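Local coordinates for protein predicted ATPase of the ABC class (PDB 5D6A) that binds the ATP analogue AMP-PNP and, as a predicted ATPase of the ABC class, probably hydrolyses ATP, at residues G484-R489 with D496-E501; S119-T124 with S505-N510; V422-M425 with A430-V433. One frame throughout, in Å; residues are numbered along the deposited sequence.

Interaction 1 of 3, residues G484-R489 with D496-E501; sequences GKDSLR and DLSALE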
loop_
_atom_site.group_PDB
_atom_site.type_symbol
_atom_site.label_atom_id
_atom_site.label_comp_id
_atom_site.label_asym_id
_atom_site.label_seq_id
_atom_site.Cartn_x
_atom_site.Cartn_y
_atom_site.Cartn_z
ATOM N N GLY A 484 -1.473 -5.469 -9.867
ATOM C CA GLY A 484 -1.133 -4.055 -9.842
ATOM C C GLY A 484 0.370 -3.896 -9.758
ATOM O O GLY A 484 1.117 -4.740 -10.250
ATOM N N LYS A 485 0.811 -2.814 -9.128
ATOM C CA LYS A 485 2.235 -2.534 -8.965
ATOM C C LYS A 485 2.758 -3.047 -7.627
ATOM O O LYS A 485 3.947 -3.329 -7.487
ATOM C CB LYS A 485 2.482 -1.024 -9.028
ATOM C CG LYS A 485 2.018 -0.357 -10.312
ATOM C CD LYS A 485 2.265 1.148 -10.298
ATOM C CE LYS A 485 1.469 1.861 -9.211
ATOM N NZ LYS A 485 1.629 3.342 -9.265
ATOM N N ASP A 486 1.861 -3.169 -6.652
ATOM C CA ASP A 486 2.223 -3.570 -5.294
ATOM C C ASP A 486 2.559 -5.040 -5.076
ATOM O O ASP A 486 3.401 -5.348 -4.242
ATOM C CB ASP A 486 1.097 -3.181 -4.329
ATOM C CG ASP A 486 0.907 -1.681 -4.223
ATOM O OD1 ASP A 486 1.708 -0.927 -4.818
ATOM O OD2 ASP A 486 -0.045 -1.255 -3.537
ATOM N N SER A 487 1.913 -5.943 -5.804
ATOM C CA SER A 487 2.136 -7.373 -5.579
ATOM C C SER A 487 2.562 -8.164 -6.809
ATOM O O SER A 487 2.197 -7.834 -7.932
ATOM C CB SER A 487 0.866 -7.999 -4.994
ATOM O OG SER A 487 1.029 -9.390 -4.772
ATOM N N LEU A 488 3.340 -9.216 -6.565
ATOM C CA LEU A 488 3.818 -10.118 -7.610
ATOM C C LEU A 488 3.683 -11.555 -7.132
ATOM O O LEU A 488 4.269 -11.934 -6.117
ATOM C CB LEU A 488 5.279 -9.844 -7.958
ATOM C CG LEU A 488 5.931 -10.878 -8.890
ATOM C CD1 LEU A 488 5.162 -11.028 -10.198
ATOM C CD2 LEU A 488 7.384 -10.513 -9.151
ATOM N N ARG A 489 2.917 -12.351 -7.870
ATOM C CA ARG A 489 2.712 -13.745 -7.521
ATOM C C ARG A 489 3.597 -14.662 -8.364
ATOM O O ARG A 489 3.585 -14.602 -9.594
ATOM C CB ARG A 489 1.248 -14.136 -7.688
ATOM C CG ARG A 489 0.981 -15.575 -7.284
ATOM C CD ARG A 489 -0.486 -15.934 -7.361
ATOM N NE ARG A 489 -0.698 -17.336 -7.021
ATOM C CZ ARG A 489 -1.890 -17.912 -6.914
ATOM N NH1 ARG A 489 -3.000 -17.205 -7.108
ATOM N NH2 ARG A 489 -1.971 -19.200 -6.603
ATOM N N ASP A 496 5.563 -8.487 -1.787
ATOM C CA ASP A 496 5.103 -7.124 -1.588
ATOM C C ASP A 496 6.124 -6.146 -2.189
ATOM O O ASP A 496 7.288 -6.114 -1.782
ATOM C CB ASP A 496 4.910 -6.861 -0.094
ATOM C CG ASP A 496 4.309 -5.508 0.190
ATOM O OD1 ASP A 496 4.147 -4.709 -0.756
ATOM O OD2 ASP A 496 3.997 -5.239 1.368
ATOM N N LEU A 497 5.674 -5.354 -3.158
ATOM C CA LEU A 497 6.532 -4.387 -3.836
ATOM C C LEU A 497 6.071 -2.946 -3.603
ATOM O O LEU A 497 6.413 -2.053 -4.375
ATOM C CB LEU A 497 6.553 -4.682 -5.339
ATOM C CG LEU A 497 6.993 -6.088 -5.777
ATOM C CD1 LEU A 497 6.907 -6.218 -7.294
ATOM C CD2 LEU A 497 8.403 -6.406 -5.302
ATOM N N SER A 498 5.319 -2.725 -2.526
ATOM C CA SER A 498 4.798 -1.398 -2.188
ATOM C C SER A 498 5.885 -0.345 -2.034
ATOM O O SER A 498 5.736 0.779 -2.507
ATOM C CB SER A 498 4.012 -1.461 -0.881
ATOM O OG SER A 498 2.929 -2.360 -0.982
ATOM N N ALA A 499 6.969 -0.716 -1.360
ATOM C CA ALA A 499 8.079 0.206 -1.104
ATOM C C ALA A 499 8.751 0.707 -2.378
ATOM O O ALA A 499 9.287 1.812 -2.399
ATOM C CB ALA A 499 9.105 -0.444 -0.192
ATOM N N LEU A 500 8.729 -0.107 -3.428
ATOM C CA LEU A 500 9.331 0.268 -4.700
ATOM C C LEU A 500 8.379 1.230 -5.396
ATOM O O LEU A 500 7.655 0.853 -6.318
ATOM C CB LEU A 500 9.569 -0.975 -5.565
ATOM C CG LEU A 500 10.370 -2.112 -4.922
ATOM C CD1 LEU A 500 10.518 -3.267 -5.901
ATOM C CD2 LEU A 500 11.734 -1.636 -4.452
ATOM N N GLU A 501 8.386 2.479 -4.940
ATOM C CA GLU A 501 7.488 3.497 -5.480
ATOM C C GLU A 501 7.905 4.025 -6.847
ATOM O O GLU A 501 7.120 4.679 -7.523
ATOM C CB GLU A 501 7.307 4.651 -4.488
ATOM C CG GLU A 501 8.558 5.460 -4.173
ATOM C CD GLU A 501 8.285 6.563 -3.163
ATOM O OE1 GLU A 501 7.166 6.600 -2.602
ATOM O OE2 GLU A 501 9.188 7.391 -2.924
#
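S487 and D496 face each other as an antiparallel, non-hydrogen-bonded pair, their CA atoms 5.0 Å apart, where the strand beginning at S487 meets the end of the strand that closes at D496. One step beyond the pair both chains leave the strand geometry, yet a backbone bond still joins them: L497 N donates to D486 O with an N-H...O angle of 163°, its exact length uncertain. L497 CB lies 3.4 Å from D486 O and 3.6 Å from K485 O, so that L497 fits against two successive carbonyl oxygens. Its CG is anti to the carbonyl carbon (chi1 -57°), and L497 CD1 meets L488 CB at 4.0 Å. On the outer side D496 and S498 form an Asx turn. D496 OD1 takes two bonds, from S498 OG at 2.7 Å through its syn lone pair and from S498 N at 2.9 Å on the anti side, which tie it to S498 and limit the rotation of the carboxylate. S498 OG in turn lies 3.9 Å from D486 CG, a van der Waals approach with no hydrogen bond between the two groups. The two leucines form the inner side: L488 packs on V509, I512 and W516 of helix 506-519, while L497 touches V509 and also A562 of helix 556-564, setting the end of the three-stranded antiparallel sheet of the C-terminal region against both helices.

Interaction 2 of 3, residues S119-T124 with S505-N510; sequences SLHGQT and SSDEVN
The imidazole of H121 and the carboxylate of D507 meet nearly perpendicular, their planes 89° apart, with D507 OD2 at the ring edge beside NE2. The bond from H121 NE2 to D507 OD2 is 2.9 Å long but weak, because its N-H...O angle is only 126°. A second donor shares the same oxygen: S119 OG gives a 2.6 Å bond to D507 OD2 on the syn side. With chi1 at -171°, the S119 hydroxyl swings opposite the backbone N and reaches the acid. Thus one carboxylate oxygen bridges two residues of the 119-124 loop, and the two donors converging on it would probably stabilise the charged form. S505 comes to the same ring edge, its OG 3.9 Å from H121 CD2, in a van der Waals contact. S505 OG also accepts from D507 N at 2.9 Å, with S505 as the N-cap residue; S505 N reaches E508 OE2 in return, completing a capping box at the start of the helix. On the loop side, a type II' turn runs from H121 to T124, and T124 N and OG1 both donate to H121 O. The contact sets this loop, whose L120 packs on helix 92-109 and whose T124 touches strand 284-285, against the N-terminal end of helix 506-519.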
loop_
_atom_site.group_PDB
_atom_site.type_symbol
_atom_site.label_atom_id
_atom_site.label_comp_id
_atom_site.label_asym_id
_atom_site.label_seq_id
_atom_site.Cartn_x
_atom_site.Cartn_y
_atom_site.Cartn_z
ATOM N N SER A 119 -2.326 -2.466 -23.880
ATOM C CA SER A 119 -1.690 -1.985 -22.654
ATOM C C SER A 119 -0.908 -0.674 -22.838
ATOM O O SER A 119 0.120 -0.643 -23.518
ATOM C CB SER A 119 -0.772 -3.077 -22.094
ATOM O OG SER A 119 -0.294 -2.734 -20.807
ATOM N N LEU A 120 -1.412 0.401 -22.230
ATOM C CA LEU A 120 -0.758 1.715 -22.276
ATOM C C LEU A 120 -0.062 1.953 -20.949
ATOM O O LEU A 120 -0.374 1.294 -19.958
ATOM C CB LEU A 120 -1.767 2.830 -22.543
ATOM C CG LEU A 120 -2.502 2.767 -23.880
ATOM C CD1 LEU A 120 -3.533 3.883 -23.963
ATOM C CD2 LEU A 120 -1.520 2.842 -25.041
ATOM N N HIS A 121 0.859 2.913 -20.920
ATOM C CA HIS A 121 1.649 3.170 -19.716
ATOM C C HIS A 121 1.558 4.600 -19.196
ATOM O O HIS A 121 2.543 5.153 -18.697
ATOM C CB HIS A 121 3.101 2.788 -19.996
ATOM C CG HIS A 121 3.234 1.445 -20.634
ATOM N ND1 HIS A 121 3.245 1.276 -22.002
ATOM C CD2 HIS A 121 3.292 0.201 -20.100
ATOM C CE1 HIS A 121 3.335 -0.010 -22.282
ATOM N NE2 HIS A 121 3.367 -0.685 -21.146
ATOM N N GLY A 122 0.368 5.183 -19.302
ATOM C CA GLY A 122 0.117 6.530 -18.799
ATOM C C GLY A 122 1.048 7.610 -19.314
ATOM O O GLY A 122 1.176 7.812 -20.525
ATOM N N GLN A 123 1.711 8.290 -18.383
ATOM C CA GLN A 123 2.603 9.403 -18.710
ATOM C C GLN A 123 4.013 9.003 -19.141
ATOM O O GLN A 123 4.803 9.869 -19.521
ATOM C CB GLN A 123 2.699 10.347 -17.507
ATOM C CG GLN A 123 1.359 10.900 -17.071
ATOM C CD GLN A 123 0.708 11.739 -18.145
ATOM O OE1 GLN A 123 -0.363 11.400 -18.643
ATOM N NE2 GLN A 123 1.371 12.819 -18.538
ATOM N N THR A 124 4.332 7.714 -19.092
ATOM C CA THR A 124 5.673 7.253 -19.456
ATOM C C THR A 124 5.736 6.529 -20.794
ATOM O O THR A 124 4.724 6.088 -21.333
ATOM C CB THR A 124 6.257 6.306 -18.383
ATOM O OG1 THR A 124 5.379 5.190 -18.199
ATOM C CG2 THR A 124 6.439 7.033 -17.058
ATOM N N SER A 505 4.534 0.698 -14.068
ATOM C CA SER A 505 3.443 -0.157 -14.536
ATOM C C SER A 505 3.484 -1.578 -14.000
ATOM O O SER A 505 4.541 -2.092 -13.629
ATOM C CB SER A 505 3.468 -0.216 -16.067
ATOM O OG SER A 505 2.490 -1.112 -16.568
ATOM N N SER A 506 2.311 -2.211 -13.967
ATOM C CA SER A 506 2.211 -3.597 -13.539
ATOM C C SER A 506 2.845 -4.469 -14.622
ATOM O O SER A 506 3.196 -5.617 -14.368
ATOM C CB SER A 506 0.756 -4.001 -13.311
ATOM O OG SER A 506 0.027 -3.940 -14.516
ATOM N N ASP A 507 2.975 -3.913 -15.831
ATOM C CA ASP A 507 3.600 -4.624 -16.950
ATOM C C ASP A 507 5.026 -4.994 -16.605
ATOM O O ASP A 507 5.463 -6.101 -16.890
ATOM C CB ASP A 507 3.595 -3.781 -18.229
ATOM C CG ASP A 507 2.198 -3.555 -18.785
ATOM O OD1 ASP A 507 1.208 -3.942 -18.128
ATOM O OD2 ASP A 507 2.093 -2.985 -19.890
ATOM N N GLU A 508 5.761 -4.065 -16.001
ATOM C CA GLU A 508 7.138 -4.376 -15.614
ATOM C C GLU A 508 7.178 -5.351 -14.432
ATOM O O GLU A 508 8.137 -6.099 -14.286
ATOM C CB GLU A 508 8.020 -3.114 -15.416
ATOM C CG GLU A 508 7.445 -1.983 -14.579
ATOM C CD GLU A 508 8.323 -0.733 -14.580
ATOM O OE1 GLU A 508 9.533 -0.829 -14.870
ATOM O OE2 GLU A 508 7.798 0.356 -14.273
ATOM N N VAL A 509 6.121 -5.371 -13.621
ATOM C CA VAL A 509 6.037 -6.322 -12.507
ATOM C C VAL A 509 5.852 -7.725 -13.100
ATOM O O VAL A 509 6.451 -8.695 -12.624
ATOM C CB VAL A 509 4.895 -5.990 -11.524
ATOM C CG1 VAL A 509 4.805 -7.042 -10.427
ATOM C CG2 VAL A 509 5.106 -4.617 -10.908
ATOM N N ASN A 510 5.021 -7.829 -14.137
ATOM C CA ASN A 510 4.828 -9.106 -14.820
ATOM C C ASN A 510 6.142 -9.540 -15.441
ATOM O O ASN A 510 6.525 -10.704 -15.349
ATOM C CB ASN A 510 3.747 -9.012 -15.901
ATOM C CG ASN A 510 2.343 -9.013 -15.331
ATOM O OD1 ASN A 510 2.051 -9.718 -14.362
ATOM N ND2 ASN A 510 1.451 -8.250 -15.955
#

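Interaction 3 of 3, residues V422-M425 with A430-V433; sequences VIQM and ALDV
L431 O accepts from Q424 N at 2.8 Å in the middle of a beta hairpin, the N-H...O angle a nearly straight 170°. The return bond of this antiparallel hydrogen-bonded pair, from L431 N to Q424 O, is weak, while V433 N closes the far end on V422 O at 3.0 Å. I423 CA adds a CA-H...O contact to L431 O. I423 and M425, a selenomethionine, stand on one face of the sheet with A430 and D432. There I423 CG2 meets A430 CB at 3.9 Å, and the M425 chain, bent at chi2 and chi3, places M425 SE 3.9 Å from A430 CA. M425 also packs on K271 and L274, beside a probable P-loop, its side chain about 6 Å from bound AMP-PNP at the nearest atoms. D432 OD2 is hydrogen-bonded to S238 OG. Strand 430-432 is an edge strand of the mixed sheet within this chain, and strand 421-425 joins it to strand 260-264. The other face carries Q424 and L431; Q424 also packs on V380 of the second subunit. V433, at the N-cap of the following helix, lies across two side chains: V433 CG2 meets V422 CG1 at 3.6 Å, and V433 CG1 touches Q424 OE1 at 3.3 Å.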
loop_
_atom_site.group_PDB
_atom_site.type_symbol
_atom_site.label_atom_id
_atom_site.label_comp_id
_atom_site.label_asym_id
_atom_site.label_seq_id
_atom_site.Cartn_x
_atom_site.Cartn_y
_atom_site.Cartn_z
ATOM N N VAL A 422 24.171 22.292 -2.010
ATOM C CA VAL A 422 22.944 22.410 -1.223
ATOM C C VAL A 422 21.932 23.306 -1.938
ATOM O O VAL A 422 22.207 24.474 -2.211
ATOM C CB VAL A 422 23.226 22.974 0.181
ATOM C CG1 VAL A 422 21.943 23.039 0.997
ATOM C CG2 VAL A 422 24.262 22.121 0.896
ATOM N N ILE A 423 20.762 22.743 -2.227
ATOM C CA ILE A 423 19.693 23.460 -2.913
ATOM C C ILE A 423 18.565 23.783 -1.943
ATOM O O ILE A 423 18.145 22.924 -1.172
ATOM C CB ILE A 423 19.130 22.619 -4.071
ATOM C CG1 ILE A 423 20.230 22.358 -5.104
ATOM C CG2 ILE A 423 17.941 23.322 -4.716
ATOM C CD1 ILE A 423 19.836 21.392 -6.201
ATOM N N GLN A 424 18.073 25.019 -1.984
ATOM C CA GLN A 424 16.988 25.429 -1.106
ATOM C C GLN A 424 15.733 25.724 -1.915
ATOM O O GLN A 424 15.781 26.467 -2.896
ATOM C CB GLN A 424 17.374 26.672 -0.302
ATOM C CG GLN A 424 16.335 27.069 0.742
ATOM C CD GLN A 424 16.664 28.366 1.454
ATOM O OE1 GLN A 424 17.518 29.126 1.014
ATOM N NE2 GLN A 424 15.970 28.631 2.552
HETATM N N MSE A 425 14.614 25.136 -1.500
HETATM C CA MSE A 425 13.333 25.370 -2.154
HETATM C C MSE A 425 12.636 26.459 -1.385
HETATM O O MSE A 425 12.555 26.412 -0.155
HETATM C CB MSE A 425 12.475 24.109 -2.177
HETATM C CG MSE A 425 13.112 22.981 -2.987
HETATM SE SE MSE A 425 13.467 23.546 -4.841
HETATM C CE MSE A 425 11.628 23.484 -5.542
ATOM N N ALA A 430 14.231 26.907 -7.077
ATOM C CA ALA A 430 15.508 26.456 -6.549
ATOM C C ALA A 430 16.454 27.624 -6.293
ATOM O O ALA A 430 16.478 28.597 -7.046
ATOM C CB ALA A 430 16.146 25.463 -7.506
ATOM N N LEU A 431 17.219 27.512 -5.213
ATOM C CA LEU A 431 18.214 28.509 -4.835
ATOM C C LEU A 431 19.489 27.777 -4.432
ATOM O O LEU A 431 19.431 26.777 -3.713
ATOM C CB LEU A 431 17.718 29.366 -3.665
ATOM C CG LEU A 431 16.517 30.288 -3.899
ATOM C CD1 LEU A 431 16.092 30.944 -2.593
ATOM C CD2 LEU A 431 16.838 31.346 -4.947
ATOM N N ASP A 432 20.632 28.264 -4.905
ATOM C CA ASP A 432 21.914 27.654 -4.569
ATOM C C ASP A 432 22.418 28.282 -3.275
ATOM O O ASP A 432 22.830 29.441 -3.262
ATOM C CB ASP A 432 22.924 27.863 -5.701
ATOM C CG ASP A 432 24.245 27.143 -5.453
ATOM O OD1 ASP A 432 24.364 26.417 -4.442
ATOM O OD2 ASP A 432 25.167 27.296 -6.279
ATOM N N VAL A 433 22.384 27.508 -2.193
ATOM C CA VAL A 433 22.814 27.999 -0.881
ATOM C C VAL A 433 24.031 27.249 -0.329
ATOM O O VAL A 433 24.227 27.178 0.888
ATOM C CB VAL A 433 21.657 27.928 0.138
ATOM C CG1 VAL A 433 20.507 28.816 -0.314
ATOM C CG2 VAL A 433 21.178 26.495 0.331
#

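Overall arrangement
From the N terminus, the 119-124 loop is the first partner to appear, and 380 residues separate it from residues 505-510: interaction 2 therefore closes a very long loop, joining the N-terminal region to the C-terminal one. Interactions 3 and 1 both nest inside it, in series. Interaction 3 closes a short hairpin at the edge of the nucleotide-binding sheet, and interaction 1 then closes another after six intervening residues. Interactions 1 and 2 touch, as V509 packs against L488, S487 and K485, and G484 O meets S506 CB, so helix 506-519 belongs to both. Interaction 3 stands apart, its centre about 33 Å from that of interaction 1 and 34 Å from that of interaction 2.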